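PDB 6QGI: VP5 from Halorubrum pleomorphic virus 2, which serves as an envelope protein and probably drives fusion of the viral and host membranes. Local coordinates for residues 297-303 with 315-319; 388-392 with 409-414; 248-253 with 469-474. All coordinates share one frame; numbering follows the deposited sequence.

From the N terminus, the chain first reaches 248-253, the last turn and a half of helix 225-253, whose partner 469-474 comes 216 residues later; interaction 3 therefore closes a long loop that holds both other contacts. Inside it, interaction 1 joins 297-303 to 315-319, partly through the hairpin of strands 301-307 and 312-320, and it is complete before interaction 2 opens at 388-392 and closes at 409-414. Interactions 1 and 2 are thus in series, their centres about 37 Å apart, and both reach the antiparallel strand region. Interactions 2 and 3 lie on opposite sides of the chain's centre, about 68 Å between centres, and interaction 3 joins the helical part to the loop before helix 476-496.

Interaction 1: 297-303 with 315-319; sequences VDAEREA and PGTFA
Asp298 and Phe318 meet through a water that three backbone groups grip: it donates to Asp298 O and Arg301 O and accepts from Phe318 N. It sits where the chain turns a corner at Glu300, between the weakly bonded strand 297-299 and strand 301-307, which forms an antiparallel beta hairpin with strand 312-320. In the hairpin Gly316 N bonds to Ala303 O and Ala303 N to Gly316 O, each 2.8 Å long. Beyond it, strand 297-299 also runs antiparallel to 312-320, and Asp298 N reaches Phe318 O at 2.9 Å, nearly straight at the hydrogen. Arg301 braces the corner: Asp298 OD1 lies in the guanidinium plane, 3.0 Å from Arg301 NE, and receives its N-H with the syn lone pair in a salt bridge; Asp298 OD2 takes a bond from Ser461 N. Thr317 sets its methyl CG2 anti to its carbonyl carbon, against the carbonyl oxygens of Asp298 and Ala299, while its OG1 bonds to Tyr493 OH of helix 476-496. On the face shared with Ala303, the Phe318 ring packs with CE2 3.6 Å from Ala303 CB and stacks edge-to-face with Phe345. Beside Pro315, extended Glu302 brings OE2 to 3.5 Å from Pro315 CB.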
# COMPACT_ATOMS: atom_id res chain seq x y z
N VAL A 297 11.47 -12.51 -2.01
CA VAL A 297 11.72 -12.08 -0.63
C VAL A 297 13.05 -12.63 -0.10
O VAL A 297 13.46 -13.73 -0.49
CB VAL A 297 10.54 -12.53 0.31
CG1 VAL A 297 10.86 -12.31 1.78
CG2 VAL A 297 9.23 -11.84 -0.04
N ASP A 298 13.68 -11.88 0.81
CA ASP A 298 14.86 -12.30 1.54
C ASP A 298 14.47 -12.36 3.02
O ASP A 298 14.64 -11.39 3.76
CB ASP A 298 16.09 -11.41 1.29
CG ASP A 298 17.39 -11.94 1.88
OD1 ASP A 298 17.34 -12.77 2.82
OD2 ASP A 298 18.46 -11.54 1.40
N ALA A 299 13.92 -13.51 3.41
CA ALA A 299 13.47 -13.82 4.77
C ALA A 299 14.65 -14.12 5.70
O ALA A 299 14.53 -13.92 6.91
CB ALA A 299 12.54 -15.01 4.73
N GLU A 300 15.77 -14.63 5.15
CA GLU A 300 16.93 -15.08 5.90
C GLU A 300 17.99 -14.01 6.20
O GLU A 300 18.92 -14.31 6.96
CB GLU A 300 17.61 -16.25 5.17
CG GLU A 300 17.20 -17.62 5.71
CD GLU A 300 17.43 -17.88 7.20
OE1 GLU A 300 18.48 -17.45 7.73
OE2 GLU A 300 16.56 -18.52 7.82
N ARG A 301 17.87 -12.79 5.65
CA ARG A 301 18.88 -11.76 5.94
C ARG A 301 18.25 -10.48 6.48
O ARG A 301 17.60 -9.73 5.74
CB ARG A 301 19.76 -11.47 4.72
CG ARG A 301 20.95 -12.41 4.61
CD ARG A 301 21.23 -12.81 3.18
NE ARG A 301 20.20 -13.73 2.67
CZ ARG A 301 20.46 -14.93 2.16
NH1 ARG A 301 19.46 -15.70 1.74
NH2 ARG A 301 21.70 -15.37 2.06
N GLU A 302 18.44 -10.24 7.79
CA GLU A 302 17.96 -9.06 8.49
C GLU A 302 18.92 -7.91 8.19
O GLU A 302 20.14 -8.05 8.37
CB GLU A 302 17.83 -9.30 10.00
CG GLU A 302 16.97 -8.27 10.71
CD GLU A 302 17.11 -8.23 12.22
OE1 GLU A 302 16.58 -9.13 12.89
OE2 GLU A 302 17.76 -7.28 12.73
N ALA A 303 18.36 -6.80 7.72
CA ALA A 303 19.14 -5.63 7.36
C ALA A 303 18.71 -4.42 8.16
O ALA A 303 17.51 -4.16 8.29
CB ALA A 303 18.98 -5.34 5.88
N PRO A 315 15.54 -2.03 11.70
CA PRO A 315 15.98 -3.38 11.31
C PRO A 315 14.83 -4.21 10.70
O PRO A 315 13.75 -4.27 11.27
CB PRO A 315 16.46 -3.99 12.63
CG PRO A 315 15.79 -3.17 13.72
CD PRO A 315 15.07 -2.00 13.10
N GLY A 316 15.09 -4.85 9.56
CA GLY A 316 14.07 -5.67 8.91
C GLY A 316 14.50 -6.42 7.67
O GLY A 316 15.65 -6.34 7.24
N THR A 317 13.56 -7.17 7.10
CA THR A 317 13.77 -7.99 5.90
C THR A 317 13.20 -7.32 4.66
O THR A 317 12.20 -6.58 4.74
CB THR A 317 13.18 -9.40 6.09
OG1 THR A 317 11.85 -9.28 6.61
CG2 THR A 317 14.03 -10.27 7.01
N PHE A 318 13.84 -7.58 3.51
CA PHE A 318 13.48 -7.03 2.21
C PHE A 318 12.64 -7.97 1.35
O PHE A 318 12.77 -9.20 1.40
CB PHE A 318 14.73 -6.67 1.41
CG PHE A 318 15.45 -5.41 1.82
CD1 PHE A 318 14.95 -4.16 1.47
CD2 PHE A 318 16.67 -5.46 2.48
CE1 PHE A 318 15.63 -2.99 1.81
CE2 PHE A 318 17.35 -4.30 2.82
CZ PHE A 318 16.83 -3.07 2.48
N ALA A 319 11.81 -7.34 0.52
CA ALA A 319 10.98 -7.94 -0.50
C ALA A 319 11.09 -7.08 -1.74
O ALA A 319 11.04 -5.85 -1.64
CB ALA A 319 9.53 -8.03 -0.02
O HOH W 1 16.29 -8.86 3.36

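Interaction 2: 388-392 with 409-414; sequences ETVAV and VSPELE
Val390 pushes its two methyls into a hollow formed by Val409, Glu412 and Leu413, where one face of strand 389-393 meets an irregular loop by side-chain packing. With CG1 anti to its backbone N (chi1 180°), Val390 places that methyl 3.6 Å from Val409 CG1; the two valines lie alongside one another, pointing opposite ways. The same CG1 lies 3.4 Å from Glu412 OE1, the end of an extended chain that walls the hollow on one flank. CG2, the other branch, faces Leu413 CD2 at 3.9 Å, so the leucine methyl forms the second flank. Further along the strand, Val392 CG2 approaches Val409 CG2 more loosely, at 4.3 Å. At the opposite end Glu388 extends across the leucine: its CB rests 3.8 Å from Leu413 CD2, while its carboxylate passes on toward Glu414, OE2 standing 3.4 Å from Glu414 CB. The carboxylates of Glu388 and Glu414 are turned 75° apart, with OE2 of Glu388 4.3 Å from OE1 of Glu414, probably a mild repulsion, eased by solvent at the exposed Glu414. Just beyond 409-414, in the same loop, a weak hydrogen bond links Glu388 OE1 and Thr415 OG1. Strand 389-393 pairs antiparallel with strand 378-384, whose Thr384 also touches Leu413, and the loop leads from strand 405-408 into strand 418-427.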
# COMPACT_ATOMS: atom_id res chain seq x y z
N GLU A 388 20.57 15.41 32.10
CA GLU A 388 19.23 14.95 32.45
C GLU A 388 18.54 14.47 31.17
O GLU A 388 18.50 15.20 30.17
CB GLU A 388 18.40 16.05 33.15
CG GLU A 388 19.00 16.59 34.44
CD GLU A 388 18.30 17.79 35.05
OE1 GLU A 388 17.59 18.51 34.31
OE2 GLU A 388 18.48 18.03 36.26
N THR A 389 18.05 13.22 31.19
CA THR A 389 17.39 12.59 30.04
C THR A 389 15.88 12.50 30.30
O THR A 389 15.47 11.96 31.33
CB THR A 389 18.02 11.23 29.76
OG1 THR A 389 19.42 11.40 29.54
CG2 THR A 389 17.38 10.51 28.57
N VAL A 390 15.07 13.04 29.37
CA VAL A 390 13.61 13.03 29.46
C VAL A 390 12.99 12.71 28.08
O VAL A 390 13.35 13.33 27.08
CB VAL A 390 13.02 14.35 30.05
CG1 VAL A 390 11.50 14.30 30.11
CG2 VAL A 390 13.60 14.67 31.43
N ALA A 391 12.06 11.74 28.05
CA ALA A 391 11.33 11.32 26.85
C ALA A 391 9.89 11.85 26.90
O ALA A 391 9.22 11.74 27.93
CB ALA A 391 11.33 9.80 26.74
N VAL A 392 9.44 12.48 25.80
CA VAL A 392 8.10 13.06 25.67
C VAL A 392 7.42 12.46 24.44
O VAL A 392 7.97 12.54 23.34
CB VAL A 392 8.12 14.62 25.61
CG1 VAL A 392 6.71 15.19 25.50
CG2 VAL A 392 8.85 15.22 26.81
N VAL A 409 8.63 20.60 30.39
CA VAL A 409 9.39 19.49 30.96
C VAL A 409 9.89 19.86 32.39
O VAL A 409 10.65 19.10 32.99
CB VAL A 409 10.57 19.08 30.02
CG1 VAL A 409 11.27 17.82 30.51
CG2 VAL A 409 10.10 18.89 28.58
N SER A 410 9.42 20.99 32.95
CA SER A 410 9.82 21.45 34.28
C SER A 410 9.47 20.45 35.41
O SER A 410 10.32 20.28 36.29
CB SER A 410 9.24 22.83 34.58
OG SER A 410 7.83 22.84 34.60
N PRO A 411 8.29 19.74 35.40
CA PRO A 411 8.02 18.79 36.49
C PRO A 411 9.01 17.63 36.55
O PRO A 411 9.36 17.20 37.65
CB PRO A 411 6.61 18.28 36.17
CG PRO A 411 6.01 19.35 35.30
CD PRO A 411 7.15 19.77 34.46
N GLU A 412 9.46 17.13 35.38
CA GLU A 412 10.41 16.02 35.28
C GLU A 412 11.87 16.47 35.43
O GLU A 412 12.76 15.62 35.63
CB GLU A 412 10.22 15.25 33.96
CG GLU A 412 8.91 14.48 33.89
CD GLU A 412 8.56 13.89 32.53
OE1 GLU A 412 8.43 14.67 31.56
OE2 GLU A 412 8.38 12.66 32.45
N LEU A 413 12.14 17.79 35.34
CA LEU A 413 13.49 18.33 35.45
C LEU A 413 13.77 18.98 36.82
O LEU A 413 12.85 19.40 37.53
CB LEU A 413 13.76 19.37 34.35
CG LEU A 413 13.91 18.88 32.91
CD1 LEU A 413 14.01 20.04 31.95
CD2 LEU A 413 15.12 17.97 32.74
N GLU A 414 15.07 19.06 37.16
CA GLU A 414 15.61 19.68 38.37
C GLU A 414 16.24 21.03 38.01
O GLU A 414 16.26 21.95 38.83
CB GLU A 414 16.64 18.75 39.04
CG GLU A 414 16.06 17.66 39.93
CD GLU A 414 14.99 16.74 39.35
OE1 GLU A 414 15.25 16.11 38.30
OE2 GLU A 414 13.91 16.64 39.96

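Interaction 3: 248-253 with 469-474; sequences TWVSNV and TDSNYI
Trp249 NE1 donates to Asn472 O at 2.8 Å, pinning the end of helix 225-253 to the loop that precedes helix 476-496. The donor approaches the oxygen almost end-on to its C=O; Asn472 O sits 17° out of the indole plane and the bond is bent, 145° at the hydrogen. The Trp249 ring swings out with CG anti to the backbone N (chi1 -172°), which carries the indole along the loop; CZ2 comes within 3.5 Å of Tyr473 O at the ring edge. Val253, one turn later, lays CG2 over the centre of the indole, 3.6 Å above its plane, and the same methyl meets Ile474 CG2 at 3.5 Å. Ile474 turns its CG1 between backbone N and carbonyl carbon, leaving CG2 to face both Val253 and the indole. On the other flank Thr248 CG2 packs 3.7 Å from Asp470 OD2, while its OG1 bonds to Ser244 O of the preceding turn. Within the loop, Asn472 OD1 takes a bond from Thr469 N. Lys78 of helix 66-86 adds bonds from its NZ to Thr469 O and Asn472 O. That helix also packs on Trp249 through Ala81 and Ile82, helix 91-133 touches Val250, and helix 476-496 meets Tyr473 through Trp479 and Leu482.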
# COMPACT_ATOMS: atom_id res chain seq x y z
N THR A 248 -4.40 -22.83 -23.49
CA THR A 248 -3.20 -23.41 -24.09
C THR A 248 -2.69 -24.51 -23.15
O THR A 248 -2.38 -25.60 -23.62
CB THR A 248 -2.16 -22.31 -24.39
OG1 THR A 248 -2.75 -21.33 -25.25
CG2 THR A 248 -0.89 -22.86 -25.04
N TRP A 249 -2.64 -24.23 -21.83
CA TRP A 249 -2.18 -25.16 -20.79
C TRP A 249 -3.01 -26.44 -20.79
O TRP A 249 -2.43 -27.52 -20.74
CB TRP A 249 -2.20 -24.50 -19.40
CG TRP A 249 -1.55 -25.34 -18.34
CD1 TRP A 249 -0.23 -25.38 -18.02
CD2 TRP A 249 -2.20 -26.30 -17.49
NE1 TRP A 249 -0.01 -26.32 -17.04
CE2 TRP A 249 -1.20 -26.88 -16.68
CE3 TRP A 249 -3.53 -26.74 -17.34
CZ2 TRP A 249 -1.48 -27.86 -15.72
CZ3 TRP A 249 -3.81 -27.71 -16.39
CH2 TRP A 249 -2.80 -28.27 -15.60
N VAL A 250 -4.35 -26.32 -20.87
CA VAL A 250 -5.29 -27.45 -20.90
C VAL A 250 -5.03 -28.30 -22.16
O VAL A 250 -4.91 -29.52 -22.04
CB VAL A 250 -6.78 -26.98 -20.80
CG1 VAL A 250 -7.75 -28.13 -21.05
CG2 VAL A 250 -7.07 -26.34 -19.45
N SER A 251 -4.86 -27.65 -23.33
CA SER A 251 -4.59 -28.33 -24.61
C SER A 251 -3.26 -29.10 -24.60
O SER A 251 -3.17 -30.15 -25.24
CB SER A 251 -4.58 -27.32 -25.76
OG SER A 251 -5.89 -26.83 -26.00
N ASN A 252 -2.24 -28.59 -23.89
CA ASN A 252 -0.92 -29.23 -23.81
C ASN A 252 -0.88 -30.39 -22.79
O ASN A 252 -0.08 -31.31 -22.94
CB ASN A 252 0.16 -28.20 -23.46
CG ASN A 252 0.28 -27.01 -24.39
OD1 ASN A 252 -0.30 -26.97 -25.49
ND2 ASN A 252 1.02 -26.00 -23.95
N VAL A 253 -1.73 -30.32 -21.75
CA VAL A 253 -1.79 -31.27 -20.63
C VAL A 253 -2.80 -32.41 -20.90
O VAL A 253 -2.49 -33.56 -20.56
CB VAL A 253 -2.11 -30.48 -19.33
CG1 VAL A 253 -2.63 -31.36 -18.21
CG2 VAL A 253 -0.88 -29.70 -18.87
N THR A 469 3.22 -20.46 -16.15
CA THR A 469 3.20 -20.29 -17.60
C THR A 469 2.19 -21.29 -18.13
O THR A 469 1.68 -22.11 -17.37
CB THR A 469 4.62 -20.51 -18.21
OG1 THR A 469 4.95 -21.90 -18.21
CG2 THR A 469 5.72 -19.70 -17.53
N ASP A 470 1.91 -21.26 -19.44
CA ASP A 470 0.99 -22.22 -20.04
C ASP A 470 1.61 -23.63 -20.16
O ASP A 470 0.87 -24.57 -20.39
CB ASP A 470 0.50 -21.73 -21.42
CG ASP A 470 1.51 -21.02 -22.31
OD1 ASP A 470 2.73 -21.22 -22.11
OD2 ASP A 470 1.07 -20.28 -23.22
N SER A 471 2.93 -23.78 -20.05
CA SER A 471 3.54 -25.11 -20.18
C SER A 471 4.10 -25.67 -18.85
O SER A 471 4.51 -26.84 -18.83
CB SER A 471 4.64 -25.10 -21.23
OG SER A 471 5.66 -24.17 -20.91
N ASN A 472 4.10 -24.89 -17.75
CA ASN A 472 4.67 -25.39 -16.49
C ASN A 472 3.61 -25.95 -15.50
O ASN A 472 2.41 -25.90 -15.78
CB ASN A 472 5.53 -24.32 -15.81
CG ASN A 472 4.84 -23.06 -15.42
OD1 ASN A 472 3.62 -22.97 -15.41
ND2 ASN A 472 5.62 -22.07 -15.12
N TYR A 473 4.09 -26.49 -14.34
CA TYR A 473 3.33 -27.12 -13.25
C TYR A 473 2.49 -28.27 -13.80
O TYR A 473 1.27 -28.36 -13.59
CB TYR A 473 2.51 -26.08 -12.47
CG TYR A 473 3.38 -25.20 -11.60
CD1 TYR A 473 3.70 -25.58 -10.30
CD2 TYR A 473 3.93 -24.03 -12.09
CE1 TYR A 473 4.54 -24.80 -9.50
CE2 TYR A 473 4.73 -23.21 -11.29
CZ TYR A 473 5.03 -23.61 -10.00
OH TYR A 473 5.84 -22.85 -9.19
N ILE A 474 3.18 -29.17 -14.52
CA ILE A 474 2.64 -30.35 -15.18
C ILE A 474 3.20 -31.61 -14.50
O ILE A 474 2.90 -32.73 -14.93
CB ILE A 474 2.93 -30.31 -16.71
CG1 ILE A 474 4.45 -30.31 -17.01
CG2 ILE A 474 2.22 -29.10 -17.35
CD1 ILE A 474 4.85 -30.72 -18.45